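Local coordinates for protein Cas13d (uncultured Ruminococcus sp, PDB 6IV9) that binds a CRISPR RNA and, through its two HEPN domains, governs maturation of that guide and cleavage of target RNA, at residues K821-T830 with Y852-K862. The protein carries 2 engineered substitutions. Numbering follows the deposited sequence.
Sequences KYANCIAHLT and YHYVMQRCITK. Engineered in segment 821-830: Ala823 (natural residue Arg).
Cys825 O, near the C-terminal end of its helix, is gripped by Thr830 N at 3.1 Å, with weak bonds from Thr830 OG1 and His828 N adding to the hold. This is a Schellman motif, with Leu829 at positive phi as its C-prime residue. Natural Arg at position 823, here engineered to alanine, and His828 fit the R-X4-H signature of HEPN nucleases, so the helix ending here is probably the motif-bearing helix of one HEPN domain. Against it lies helix 848-861; the axes of segments 821-827 and 852-861 come within 10.0 Å and cross at 125°.

Met856 reaches across to Cys825 and Tyr822. Its chain leaves with CG anti to the backbone N and then bends twice (chi2 67°, chi3 76°), which brings SD to 3.4 Å from Cys825 CB, a snug fit. The same sulfur lies in the plane of the Tyr822 ring at its edge, 5.0 Å from the centroid, a Met-aromatic contact, while Ile826 CD1 sits over the centre of one ring face. Cutting Met856 back to an alanine here would probably open a gap between Cys825 CB and the Tyr822 edge, leaving that ring freer to shift.

Beyond the ring, Tyr822 OH comes to the edge of the His853 imidazole, 3.7 Å from CE1, but its hydrogen bond goes to Asn894; His853 NE2 pairs with Tyr745 OH on helix 713-760. On the other flank, Thr830 CG2 rests 3.7 Å from Cys859 SG. Ile860 presses on the backbone itself, its CD1 just 3.3 Å from Tyr822 N.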
ATOM      1  N   LYS A 821     -23.962   6.517  10.152  1.00 30.06           N
ATOM      2  CA  LYS A 821     -24.031   6.462   8.673  1.00 32.58           C
ATOM      3  C   LYS A 821     -22.641   6.697   8.086  1.00 27.25           C
ATOM      4  O   LYS A 821     -22.292   6.032   7.143  1.00 28.95           O
ATOM      5  CB  LYS A 821     -25.019   7.489   8.121  1.00 35.09           C
ATOM      6  CG  LYS A 821     -26.470   7.203   8.463  1.00 52.70           C
ATOM      7  CD  LYS A 821     -27.465   7.950   7.611  1.00 58.13           C
ATOM      8  CE  LYS A 821     -28.891   7.505   7.842  1.00 65.47           C
ATOM      9  NZ  LYS A 821     -29.818   8.148   6.884  1.00 69.74           N
ATOM     10  N   TYR A 822     -21.908   7.639   8.658  1.00 28.64           N
ATOM     11  CA  TYR A 822     -20.543   7.967   8.186  1.00 27.31           C
ATOM     12  C   TYR A 822     -19.649   6.732   8.317  1.00 25.33           C
ATOM     13  O   TYR A 822     -18.993   6.370   7.382  1.00 24.09           O
ATOM     14  CB  TYR A 822     -20.001   9.059   9.098  1.00 27.33           C
ATOM     15  CG  TYR A 822     -18.757   9.783   8.672  1.00 24.43           C
ATOM     16  CD1 TYR A 822     -18.518  10.125   7.361  1.00 26.35           C
ATOM     17  CD2 TYR A 822     -17.839  10.180   9.618  1.00 25.14           C
ATOM     18  CE1 TYR A 822     -17.373  10.812   6.999  1.00 27.20           C
ATOM     19  CE2 TYR A 822     -16.697  10.872   9.281  1.00 25.28           C
ATOM     20  CZ  TYR A 822     -16.464  11.200   7.965  1.00 25.97           C
ATOM     21  OH  TYR A 822     -15.344  11.888   7.644  1.00 25.77           O
ATOM     22  N   ALA A 823     -19.704   6.074   9.463  1.00 27.96           N
ATOM     23  CA  ALA A 823     -18.867   4.881   9.692  1.00 28.36           C
ATOM     24  C   ALA A 823     -19.222   3.803   8.669  1.00 30.94           C
ATOM     25  O   ALA A 823     -18.323   3.172   8.166  1.00 26.13           O
ATOM     26  CB  ALA A 823     -19.059   4.384  11.095  1.00 30.96           C
ATOM     27  N   ASN A 824     -20.507   3.608   8.408  1.00 27.02           N
ATOM     28  CA  ASN A 824     -20.954   2.595   7.425  1.00 28.42           C
ATOM     29  C   ASN A 824     -20.476   2.971   6.019  1.00 25.45           C
ATOM     30  O   ASN A 824     -20.028   2.111   5.314  1.00 26.08           O
ATOM     31  CB  ASN A 824     -22.468   2.411   7.489  1.00 31.68           C
ATOM     32  CG  ASN A 824     -22.917   1.768   8.780  1.00 41.63           C
ATOM     33  OD1 ASN A 824     -22.145   1.107   9.451  1.00 44.40           O
ATOM     34  ND2 ASN A 824     -24.167   1.964   9.145  1.00 43.70           N
ATOM     35  N   CYS A 825     -20.600   4.235   5.652  1.00 24.48           N
ATOM     36  CA  CYS A 825     -20.182   4.688   4.309  1.00 24.47           C
ATOM     37  C   CYS A 825     -18.672   4.495   4.155  1.00 24.48           C
ATOM     38  O   CYS A 825     -18.247   4.128   3.101  1.00 24.63           O
ATOM     39  CB  CYS A 825     -20.527   6.154   4.113  1.00 26.40           C
ATOM     40  SG  CYS A 825     -22.297   6.465   3.896  0.83 30.32           S
ATOM     41  N   ILE A 826     -17.910   4.793   5.199  1.00 23.83           N
ATOM     42  CA  ILE A 826     -16.433   4.629   5.139  1.00 22.95           C
ATOM     43  C   ILE A 826     -16.092   3.152   4.947  1.00 24.17           C
ATOM     44  O   ILE A 826     -15.372   2.839   4.048  1.00 25.35           O
ATOM     45  CB  ILE A 826     -15.813   5.197   6.428  1.00 23.42           C
ATOM     46  CG1 ILE A 826     -15.960   6.719   6.487  1.00 22.23           C
ATOM     47  CG2 ILE A 826     -14.375   4.745   6.585  1.00 22.22           C
ATOM     48  CD1 ILE A 826     -15.732   7.315   7.840  1.00 23.95           C
ATOM     49  N   ALA A 827     -16.680   2.292   5.759  1.00 26.06           N
ATOM     50  CA  ALA A 827     -16.419   0.841   5.697  1.00 28.63           C
ATOM     51  C   ALA A 827     -16.832   0.237   4.349  1.00 28.92           C
ATOM     52  O   ALA A 827     -16.218  -0.713   3.962  1.00 28.31           O
ATOM     53  CB  ALA A 827     -17.094   0.145   6.838  1.00 29.91           C
ATOM     54  N   HIS A 828     -17.858   0.766   3.699  1.00 24.23           N
ATOM     55  CA  HIS A 828     -18.373   0.143   2.456  1.00 26.30           C
ATOM     56  C   HIS A 828     -17.921   0.859   1.189  1.00 27.79           C
ATOM     57  O   HIS A 828     -18.451   0.535   0.152  1.00 27.05           O
ATOM     58  CB  HIS A 828     -19.894   0.095   2.517  1.00 29.87           C
ATOM     59  CG  HIS A 828     -20.373  -0.637   3.713  1.00 34.20           C
ATOM     60  ND1 HIS A 828     -21.626  -0.499   4.207  1.00 42.84           N
ATOM     61  CD2 HIS A 828     -19.751  -1.515   4.512  1.00 39.88           C
ATOM     62  CE1 HIS A 828     -21.757  -1.258   5.266  1.00 44.41           C
ATOM     63  NE2 HIS A 828     -20.631  -1.880   5.473  1.00 39.09           N
ATOM     64  N   LEU A 829     -17.049   1.849   1.313  1.00 25.18           N
ATOM     65  CA  LEU A 829     -16.579   2.624   0.141  1.00 22.74           C
ATOM     66  C   LEU A 829     -17.772   3.196  -0.630  1.00 25.28           C
ATOM     67  O   LEU A 829     -17.725   3.240  -1.823  1.00 25.93           O
ATOM     68  CB  LEU A 829     -15.669   1.772  -0.743  1.00 25.41           C
ATOM     69  CG  LEU A 829     -14.214   1.766  -0.293  1.00 28.02           C
ATOM     70  CD1 LEU A 829     -14.054   0.992   0.993  1.00 28.81           C
ATOM     71  CD2 LEU A 829     -13.289   1.231  -1.361  1.00 30.53           C
ATOM     72  N   THR A 830     -18.757   3.710   0.094  1.00 27.49           N
ATOM     73  CA  THR A 830     -19.992   4.275  -0.505  1.00 28.34           C
ATOM     74  C   THR A 830     -19.663   5.454  -1.418  1.00 25.76           C
ATOM     75  O   THR A 830     -20.310   5.613  -2.417  1.00 26.90           O
ATOM     76  CB  THR A 830     -20.979   4.692   0.580  1.00 27.79           C
ATOM     77  OG1 THR A 830     -21.191   3.527   1.357  1.00 26.18           O
ATOM     78  CG2 THR A 830     -22.271   5.221   0.009  1.00 28.83           C
ATOM     79  N   TYR A 852     -14.518  13.979  -2.264  1.00 24.46           N
ATOM     80  CA  TYR A 852     -14.910  12.888  -1.350  1.00 22.63           C
ATOM     81  C   TYR A 852     -15.939  13.382  -0.336  1.00 21.28           C
ATOM     82  O   TYR A 852     -16.931  12.743  -0.145  1.00 22.66           O
ATOM     83  CB  TYR A 852     -13.657  12.442  -0.601  1.00 22.52           C
ATOM     84  CG  TYR A 852     -13.889  11.383   0.437  1.00 20.78           C
ATOM     85  CD1 TYR A 852     -13.828  10.044   0.115  1.00 22.82           C
ATOM     86  CD2 TYR A 852     -14.145  11.713   1.745  1.00 20.85           C
ATOM     87  CE1 TYR A 852     -14.038   9.062   1.060  1.00 21.12           C
ATOM     88  CE2 TYR A 852     -14.361  10.746   2.702  1.00 22.34           C
ATOM     89  CZ  TYR A 852     -14.311   9.415   2.362  1.00 21.00           C
ATOM     90  OH  TYR A 852     -14.510   8.481   3.312  1.00 23.19           O
ATOM     91  N   HIS A 853     -15.665  14.510   0.290  1.00 22.59           N
ATOM     92  CA  HIS A 853     -16.591  15.055   1.314  1.00 24.02           C
ATOM     93  C   HIS A 853     -17.934  15.470   0.694  1.00 25.03           C
ATOM     94  O   HIS A 853     -18.946  15.277   1.330  1.00 25.07           O
ATOM     95  CB  HIS A 853     -15.870  16.059   2.203  1.00 24.15           C
ATOM     96  CG  HIS A 853     -14.954  15.370   3.150  1.00 25.44           C
ATOM     97  ND1 HIS A 853     -15.408  14.548   4.129  1.00 24.49           N
ATOM     98  CD2 HIS A 853     -13.616  15.330   3.223  1.00 25.66           C
ATOM     99  CE1 HIS A 853     -14.395  14.060   4.783  1.00 23.73           C
ATOM    100  NE2 HIS A 853     -13.299  14.509   4.244  1.00 22.59           N
ATOM    101  N   TYR A 854     -17.923  16.043  -0.499  1.00 25.12           N
ATOM    102  CA  TYR A 854     -19.229  16.415  -1.082  1.00 25.30           C
ATOM    103  C   TYR A 854     -20.068  15.157  -1.322  1.00 25.20           C
ATOM    104  O   TYR A 854     -21.190  15.101  -0.915  1.00 24.75           O
ATOM    105  CB  TYR A 854     -19.058  17.205  -2.377  1.00 24.98           C
ATOM    106  CG  TYR A 854     -20.395  17.475  -3.007  1.00 27.13           C
ATOM    107  CD1 TYR A 854     -21.203  18.484  -2.528  1.00 32.72           C
ATOM    108  CD2 TYR A 854     -20.890  16.674  -4.018  1.00 28.73           C
ATOM    109  CE1 TYR A 854     -22.455  18.710  -3.057  1.00 31.37           C
ATOM    110  CE2 TYR A 854     -22.142  16.883  -4.560  1.00 29.39           C
ATOM    111  CZ  TYR A 854     -22.926  17.907  -4.075  1.00 31.45           C
ATOM    112  OH  TYR A 854     -24.157  18.121  -4.586  1.00 33.11           O
ATOM    113  N   VAL A 855     -19.485  14.149  -1.945  1.00 23.20           N
ATOM    114  CA  VAL A 855     -20.226  12.891  -2.224  1.00 24.22           C
ATOM    115  C   VAL A 855     -20.634  12.256  -0.898  1.00 25.39           C
ATOM    116  O   VAL A 855     -21.749  11.831  -0.774  1.00 26.49           O
ATOM    117  CB  VAL A 855     -19.388  11.926  -3.081  1.00 25.11           C
ATOM    118  CG1 VAL A 855     -20.072  10.592  -3.263  1.00 27.33           C
ATOM    119  CG2 VAL A 855     -19.012  12.534  -4.414  1.00 27.23           C
ATOM    120  N   MET A 856     -19.738  12.253   0.074  1.00 25.76           N
ATOM    121  CA  MET A 856     -20.058  11.629   1.377  1.00 25.45           C
ATOM    122  C   MET A 856     -21.243  12.354   2.016  1.00 24.26           C
ATOM    123  O   MET A 856     -22.113  11.692   2.498  1.00 27.84           O
ATOM    124  CB  MET A 856     -18.862  11.720   2.325  1.00 25.98           C
ATOM    125  CG  MET A 856     -19.147  11.159   3.688  1.00 27.24           C
ATOM    126  SD  MET A 856     -19.406   9.388   3.740  1.00 28.56           S
ATOM    127  CE  MET A 856     -17.720   8.815   3.590  1.00 26.88           C
ATOM    128  N   GLN A 857     -21.236  13.677   2.007  1.00 24.72           N
ATOM    129  CA  GLN A 857     -22.328  14.471   2.621  1.00 26.11           C
ATOM    130  C   GLN A 857     -23.646  14.200   1.888  1.00 28.64           C
ATOM    131  O   GLN A 857     -24.655  14.120   2.530  1.00 27.92           O
ATOM    132  CB  GLN A 857     -21.906  15.933   2.722  1.00 27.92           C
ATOM    133  CG  GLN A 857     -20.798  16.133   3.735  1.00 26.52           C
ATOM    134  CD  GLN A 857     -20.217  17.517   3.811  1.00 30.33           C
ATOM    135  OE1 GLN A 857     -20.752  18.463   3.265  1.00 31.00           O
ATOM    136  NE2 GLN A 857     -19.104  17.631   4.504  1.00 27.56           N
ATOM    137  N   ARG A 858     -23.609  14.083   0.571  1.00 27.37           N
ATOM    138  CA  ARG A 858     -24.843  13.767  -0.184  1.00 28.47           C
ATOM    139  C   ARG A 858     -25.348  12.382   0.227  1.00 33.72           C
ATOM    140  O   ARG A 858     -26.527  12.220   0.366  1.00 30.75           O
ATOM    141  CB  ARG A 858     -24.581  13.855  -1.684  1.00 27.78           C
ATOM    142  CG  ARG A 858     -24.393  15.275  -2.183  1.00 27.73           C
ATOM    143  CD  ARG A 858     -25.643  16.121  -2.062  1.00 31.44           C
ATOM    144  NE  ARG A 858     -26.788  15.469  -2.653  1.00 31.87           N
ATOM    145  CZ  ARG A 858     -27.131  15.567  -3.920  1.00 33.73           C
ATOM    146  NH1 ARG A 858     -26.415  16.287  -4.757  1.00 33.96           N
ATOM    147  NH2 ARG A 858     -28.190  14.933  -4.358  1.00 38.04           N
ATOM    148  N   CYS A 859     -24.448  11.416   0.380  1.00 28.19           N
ATOM    149  CA  CYS A 859     -24.852  10.056   0.787  1.00 28.51           C
ATOM    150  C   CYS A 859     -25.439  10.090   2.198  1.00 29.32           C
ATOM    151  O   CYS A 859     -26.389   9.395   2.444  1.00 33.01           O
ATOM    152  CB  CYS A 859     -23.665   9.103   0.795  1.00 30.21           C
ATOM    153  SG  CYS A 859     -22.946   8.749  -0.827  0.87 31.70           S
ATOM    154  N   ILE A 860     -24.827  10.833   3.103  1.00 28.13           N
ATOM    155  CA  ILE A 860     -25.310  10.888   4.514  1.00 31.87           C
ATOM    156  C   ILE A 860     -26.698  11.530   4.598  1.00 34.72           C
ATOM    157  O   ILE A 860     -27.497  11.060   5.373  1.00 32.28           O
ATOM    158  CB  ILE A 860     -24.317  11.643   5.412  1.00 31.71           C
ATOM    159  CG1 ILE A 860     -22.952  10.962   5.473  1.00 35.02           C
ATOM    160  CG2 ILE A 860     -24.893  11.856   6.794  1.00 30.20           C
ATOM    161  CD1 ILE A 860     -22.912   9.789   6.371  1.00 41.11           C
ATOM    162  N   THR A 861     -26.923  12.592   3.834  1.00 31.71           N
ATOM    163  CA  THR A 861     -28.188  13.355   3.919  1.00 32.18           C
ATOM    164  C   THR A 861     -29.282  12.785   3.019  1.00 38.41           C
ATOM    165  O   THR A 861     -30.368  13.292   3.081  1.00 44.71           O
ATOM    166  CB  THR A 861     -27.942  14.826   3.608  1.00 31.61           C
ATOM    167  OG1 THR A 861     -27.421  14.905   2.288  1.00 31.78           O
ATOM    168  CG2 THR A 861     -27.004  15.469   4.597  1.00 33.98           C
ATOM    169  N   LYS A 862     -28.989  11.789   2.208  1.00 36.92           N
ATOM    170  CA  LYS A 862     -30.027  11.208   1.334  1.00 45.35           C
ATOM    171  C   LYS A 862     -31.177  10.708   2.208  1.00 51.30           C
ATOM    172  O   LYS A 862     -30.933   9.982   3.151  1.00 49.09           O
ATOM    173  CB  LYS A 862     -29.428  10.070   0.519  1.00 45.62           C
ATOM    174  CG  LYS A 862     -30.331   9.509  -0.557  1.00 52.87           C
ATOM    175  CD  LYS A 862     -29.946   8.125  -0.949  1.00 55.22           C
ATOM    176  CE  LYS A 862     -30.850   7.568  -2.027  1.00 71.61           C
ATOM    177  NZ  LYS A 862     -31.628   8.640  -2.691  1.00 76.34           N
TER